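Local coordinates for protein nucleoside hydrolase, putative (Trypanosoma brucei, PDB 3FZ0) that belongs to the nucleoside hydrolase family and carries a bound calcium ion in an alpha/beta fold built round a mixed beta sheet, at residues 5-11 / 126-132; 23-28 / 56-60. The protein carries 2 engineered substitutions. All blocks are in the same frame, centred on the assembly; numbering follows the deposited sequence. Where two conformers were deposited one is given.

Interaction 1: residues 5-11 / 126-132; sequences VHRKLII and DVVYQLV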
# COMPACT_ATOMS: atom_id res chain seq x y z
N VAL B 5 12.59 45.51 -1.25
CA VAL B 5 12.85 44.04 -1.41
C VAL B 5 12.44 43.54 -2.78
O VAL B 5 11.25 43.51 -3.13
CB VAL B 5 12.08 43.17 -0.40
CG1 VAL B 5 12.24 41.69 -0.72
CG2 VAL B 5 12.53 43.48 1.04
N HIS B 6 13.43 43.12 -3.55
CA HIS B 6 13.24 42.61 -4.91
C HIS B 6 13.15 41.10 -4.85
O HIS B 6 13.97 40.47 -4.23
CB HIS B 6 14.47 42.97 -5.75
CG HIS B 6 14.59 44.42 -6.08
ND1 HIS B 6 13.82 45.39 -5.48
CD2 HIS B 6 15.41 45.07 -6.93
CE1 HIS B 6 14.15 46.58 -5.95
NE2 HIS B 6 15.12 46.41 -6.84
N ARG B 7 12.18 40.52 -5.52
CA ARG B 7 12.07 39.09 -5.59
C ARG B 7 12.58 38.59 -6.94
O ARG B 7 12.28 39.16 -7.98
CB ARG B 7 10.60 38.67 -5.38
CG ARG B 7 10.13 38.74 -3.93
CD ARG B 7 8.62 38.73 -3.79
NE ARG B 7 8.19 39.38 -2.55
CZ ARG B 7 7.94 38.71 -1.43
NH1 ARG B 7 8.07 37.39 -1.41
NH2 ARG B 7 7.55 39.35 -0.35
N LYS B 8 13.35 37.51 -6.92
CA LYS B 8 13.76 36.82 -8.14
C LYS B 8 13.10 35.47 -8.09
O LYS B 8 13.35 34.71 -7.17
CB LYS B 8 15.29 36.65 -8.20
CG LYS B 8 16.10 37.93 -7.97
CD LYS B 8 15.73 38.98 -9.00
CE LYS B 8 16.68 40.18 -8.95
NZ LYS B 8 16.02 41.35 -9.65
N LEU B 9 12.25 35.16 -9.06
CA LEU B 9 11.54 33.88 -9.04
C LEU B 9 11.98 32.89 -10.09
O LEU B 9 12.27 33.24 -11.21
CB LEU B 9 10.04 34.05 -9.19
CG LEU B 9 9.24 35.06 -8.39
CD1 LEU B 9 7.76 34.62 -8.52
CD2 LEU B 9 9.67 35.13 -6.94
N ILE B 10 12.02 31.63 -9.70
CA ILE B 10 12.07 30.49 -10.60
C ILE B 10 10.64 29.99 -10.62
O ILE B 10 10.02 29.80 -9.57
CB ILE B 10 13.01 29.39 -10.05
CG1 ILE B 10 14.39 29.97 -9.74
CG2 ILE B 10 13.08 28.21 -11.01
CD1 ILE B 10 15.23 29.07 -8.84
N ILE B 11 10.08 29.80 -11.80
CA ILE B 11 8.74 29.27 -11.86
C ILE B 11 8.78 27.93 -12.60
O ILE B 11 9.21 27.83 -13.76
CB ILE B 11 7.72 30.26 -12.50
CG1 ILE B 11 7.57 31.51 -11.63
CG2 ILE B 11 6.34 29.58 -12.69
CD1 ILE B 11 6.80 32.63 -12.27
N ASP B 126 18.31 42.95 0.46
CA ASP B 126 17.55 43.52 -0.68
C ASP B 126 17.11 42.56 -1.79
O ASP B 126 16.35 42.97 -2.66
CB ASP B 126 18.34 44.68 -1.32
CG ASP B 126 18.44 45.90 -0.41
OD1 ASP B 126 17.57 46.06 0.47
OD2 ASP B 126 19.39 46.69 -0.58
N VAL B 127 17.60 41.32 -1.79
CA VAL B 127 17.29 40.38 -2.87
C VAL B 127 16.97 39.02 -2.29
O VAL B 127 17.76 38.43 -1.53
CB VAL B 127 18.46 40.20 -3.90
CG1 VAL B 127 18.13 39.09 -4.89
CG2 VAL B 127 18.78 41.50 -4.63
N VAL B 128 15.82 38.49 -2.65
CA VAL B 128 15.40 37.21 -2.15
C VAL B 128 14.94 36.35 -3.33
O VAL B 128 14.23 36.82 -4.25
CB VAL B 128 14.33 37.35 -1.03
CG1 VAL B 128 12.94 37.70 -1.60
CG2 VAL B 128 14.24 36.10 -0.22
N TYR B 129 15.39 35.11 -3.33
CA TYR B 129 15.03 34.18 -4.38
C TYR B 129 13.92 33.27 -3.89
O TYR B 129 13.96 32.82 -2.74
CB TYR B 129 16.24 33.33 -4.78
CG TYR B 129 17.34 34.13 -5.43
CD1 TYR B 129 18.17 34.97 -4.69
CD2 TYR B 129 17.57 34.02 -6.80
CE1 TYR B 129 19.21 35.69 -5.31
CE2 TYR B 129 18.61 34.75 -7.43
CZ TYR B 129 19.41 35.59 -6.69
OH TYR B 129 20.44 36.30 -7.32
N GLN B 130 12.94 33.01 -4.76
CA GLN B 130 11.81 32.13 -4.43
C GLN B 130 11.54 31.17 -5.58
O GLN B 130 11.73 31.52 -6.76
CB GLN B 130 10.55 32.96 -4.15
CG GLN B 130 10.65 33.84 -2.94
CD GLN B 130 9.38 34.62 -2.68
OE1 GLN B 130 9.12 35.64 -3.33
NE2 GLN B 130 8.60 34.18 -1.71
N LEU B 131 11.12 29.96 -5.23
CA LEU B 131 10.76 28.97 -6.22
C LEU B 131 9.28 28.80 -6.04
O LEU B 131 8.83 28.55 -4.93
CB LEU B 131 11.47 27.65 -5.95
CG LEU B 131 11.53 26.54 -7.02
CD1 LEU B 131 12.34 25.39 -6.49
CD2 LEU B 131 10.18 26.01 -7.42
N VAL B 132 8.52 29.00 -7.11
CA VAL B 132 7.10 28.73 -7.09
C VAL B 132 6.83 27.59 -8.06
O VAL B 132 7.19 27.69 -9.22
CB VAL B 132 6.33 29.95 -7.54
CG1 VAL B 132 4.78 29.71 -7.39
CG2 VAL B 132 6.81 31.15 -6.74
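R7 reaches over to Q130 on one face of two neighbouring parallel strands. Its NH1 donates to Q130 OE1 at 2.8 Å, on a fairly straight path of 161°. The oxygen lies in the guanidinium plane, whereas NH1 sits above the plane of the amide, and the two flat groups are turned 45° apart. R7 CG stands beside the backbone N (chi1 -76°), and an extended chain carries the methylenes past V128 CG1, 3.8 Å from R7 CG, before the charged end meets the amide. Q130 is buried, and an amide suits this place because it can accept from R7 while its NE2 donates to P160 O and A290 O, bonds that should fix its rotation. Next on this face, L9 CD2 packs on Q130 CB at 3.6 Å, and L9 CD1 meets V132 CG2; I291 of helix 282-291 touches both R7 and L9.

On the face that bears K8, Y129 and I10, the K8 methylenes lie over one face of the Y129 ring, with K8 CB 4.2 Å from its centroid in an off-centre CH-pi contact. The chain bends after CB, and NZ leaves the ring for a salt bridge with E33, while Y129 OH accepts from E122 N. Lysine suits the place because its methylenes cover the ring while its amine reaches a charged partner.

Between the two strands run six backbone hydrogen bonds, from H6 N to D126 O through V132 N to I10 O, the latter 3.0 Å long. H6, K8 and I10 supply the bonds of strand 6-13 toward strand 127-133, while R7, L9 and I11 bond on the opposite edge to strand 32-39 and, for R7, also to D31 just before it. Such in-register parallel pairing, with helices packed on the sheet, is characteristic of the central sheet of the nucleoside hydrolase alpha/beta fold.

Interaction 2: residues 23-28 / 56-60; sequences IMLAMT and LLDLY
Chi3 of M27, -44°, folds its terminal methyl back over the Y60 ring, while chi1 of Y60, -76°, sets that ring beside its own backbone N and aims it at helix 17-27. The result is a Met-aromatic contact between two helices of the alpha/beta fold: M27 SD lies over the ring face, 4.6 Å from the centroid. M27 CE sits over the same face, 3.5 Å from Y60 CE1. Methionine suits the place, being flexible and polarisable enough to follow a flat surface. M24 approaches the ring at its edge instead, near its plane, with M24 CG 4.0 Å from Y60 CE1. The Y60 ring also stacks with W242 of helix 241-249.

Deeper in, leucine and isoleucine branches meet between the helices. L56 forks, sending CD1 to M24 CG at 3.7 Å and CD2 to I23 CG2 at 3.9 Å. The short helix segments stay 11.8 Å apart at an angle of 31°, a spacing bridged by long methionine, leucine, isoleucine and tyrosine side chains. Beyond them, I37 of strand 32-39 touches both I23 and L57. T28 turns its hydroxyl back on the chain, OG1 donating to M24 O at 2.9 Å.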
# COMPACT_ATOMS: atom_id res chain seq x y z
N ILE B 23 2.05 33.24 -14.47
CA ILE B 23 3.31 33.82 -14.94
C ILE B 23 3.09 35.29 -15.32
O ILE B 23 3.94 36.14 -15.04
CB ILE B 23 3.95 32.98 -16.09
CG1 ILE B 23 4.30 31.57 -15.57
CG2 ILE B 23 5.17 33.66 -16.65
CD1 ILE B 23 4.43 30.48 -16.63
N MET B 24 1.94 35.58 -15.91
CA MET B 24 1.54 36.94 -16.21
C MET B 24 1.48 37.78 -14.94
O MET B 24 1.92 38.94 -14.93
CB MET B 24 0.20 36.98 -16.96
CG MET B 24 0.25 36.40 -18.40
SD MET B 24 -1.37 36.43 -19.25
CE MET B 24 -1.29 37.96 -20.13
N LEU B 25 1.01 37.19 -13.87
CA LEU B 25 0.87 37.90 -12.61
C LEU B 25 2.27 38.21 -12.05
O LEU B 25 2.57 39.38 -11.71
CB LEU B 25 0.02 37.10 -11.63
CG LEU B 25 -0.63 37.75 -10.40
CD1 LEU B 25 -1.60 36.76 -9.78
CD2 LEU B 25 0.36 38.15 -9.38
N ALA B 26 3.12 37.19 -11.97
CA ALA B 26 4.54 37.39 -11.59
C ALA B 26 5.24 38.47 -12.43
O ALA B 26 5.99 39.26 -11.88
CB ALA B 26 5.30 36.10 -11.70
N MET B 27 4.97 38.50 -13.74
CA MET B 27 5.68 39.41 -14.62
C MET B 27 5.18 40.83 -14.64
O MET B 27 5.79 41.65 -15.32
CB MET B 27 5.69 38.87 -16.05
CG MET B 27 6.73 37.80 -16.27
SD MET B 27 6.64 37.21 -17.94
CE MET B 27 4.88 37.04 -18.10
N THR B 28 4.08 41.13 -13.96
CA THR B 28 3.45 42.46 -14.04
C THR B 28 3.36 43.08 -12.65
O THR B 28 2.65 44.02 -12.42
CB THR B 28 2.03 42.40 -14.65
OG1 THR B 28 1.19 41.51 -13.89
CG2 THR B 28 2.10 41.99 -16.11
N LEU B 56 3.78 32.64 -24.79
CA LEU B 56 3.56 33.62 -23.72
C LEU B 56 4.69 34.69 -23.63
O LEU B 56 4.40 35.87 -23.48
CB LEU B 56 3.39 32.92 -22.37
CG LEU B 56 3.27 33.78 -21.11
CD1 LEU B 56 2.03 34.68 -21.15
CD2 LEU B 56 3.23 32.84 -19.88
N LEU B 57 5.95 34.28 -23.78
CA LEU B 57 7.04 35.26 -23.74
C LEU B 57 7.13 36.16 -25.00
O LEU B 57 7.59 37.31 -24.90
CB LEU B 57 8.38 34.59 -23.45
CG LEU B 57 8.45 33.77 -22.15
CD1 LEU B 57 9.80 33.08 -22.01
CD2 LEU B 57 8.10 34.58 -20.89
N ASP B 58 6.71 35.65 -26.16
CA ASP B 58 6.52 36.50 -27.35
C ASP B 58 5.63 37.69 -27.03
O ASP B 58 5.99 38.83 -27.33
CB ASP B 58 5.87 35.71 -28.50
CG ASP B 58 6.84 34.77 -29.19
OD1 ASP B 58 8.08 34.96 -29.06
OD2 ASP B 58 6.35 33.86 -29.90
N LEU B 59 4.49 37.42 -26.40
CA LEU B 59 3.54 38.45 -26.01
C LEU B 59 4.24 39.60 -25.27
O LEU B 59 4.01 40.76 -25.57
CB LEU B 59 2.43 37.83 -25.17
CG LEU B 59 1.19 38.69 -24.90
CD1 LEU B 59 0.45 39.00 -26.23
CD2 LEU B 59 0.26 38.01 -23.91
N TYR B 60 5.13 39.27 -24.34
CA TYR B 60 5.83 40.26 -23.52
C TYR B 60 7.13 40.77 -24.12
O TYR B 60 7.72 41.71 -23.61
CB TYR B 60 6.10 39.66 -22.15
CG TYR B 60 4.87 39.61 -21.30
CD1 TYR B 60 4.00 38.51 -21.35
CD2 TYR B 60 4.55 40.68 -20.46
CE1 TYR B 60 2.85 38.48 -20.57
CE2 TYR B 60 3.40 40.64 -19.69
CZ TYR B 60 2.57 39.55 -19.75
OH TYR B 60 1.44 39.53 -18.97

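From the N terminus the chain first lays down strand 6-13, then turns into helix 17-27, adds strand 32-39 and continues into helix 46-60. Interaction 2 closes the loop of 27 residues, strand 32-39 among them, between its segments, bringing two helices together. Much later, strand 127-133 arrives on the other flank of strand 6-13 from strand 32-39 and closes interaction 1, within whose loop interaction 2 is wholly nested. The two meet directly: I11 CD1 packs on A26 CB at 3.8 Å, and I11 CG2 reaches I23. Interaction 1 therefore joins strands within the central sheet, while interaction 2 ties together helices that also pack against strand 32-39.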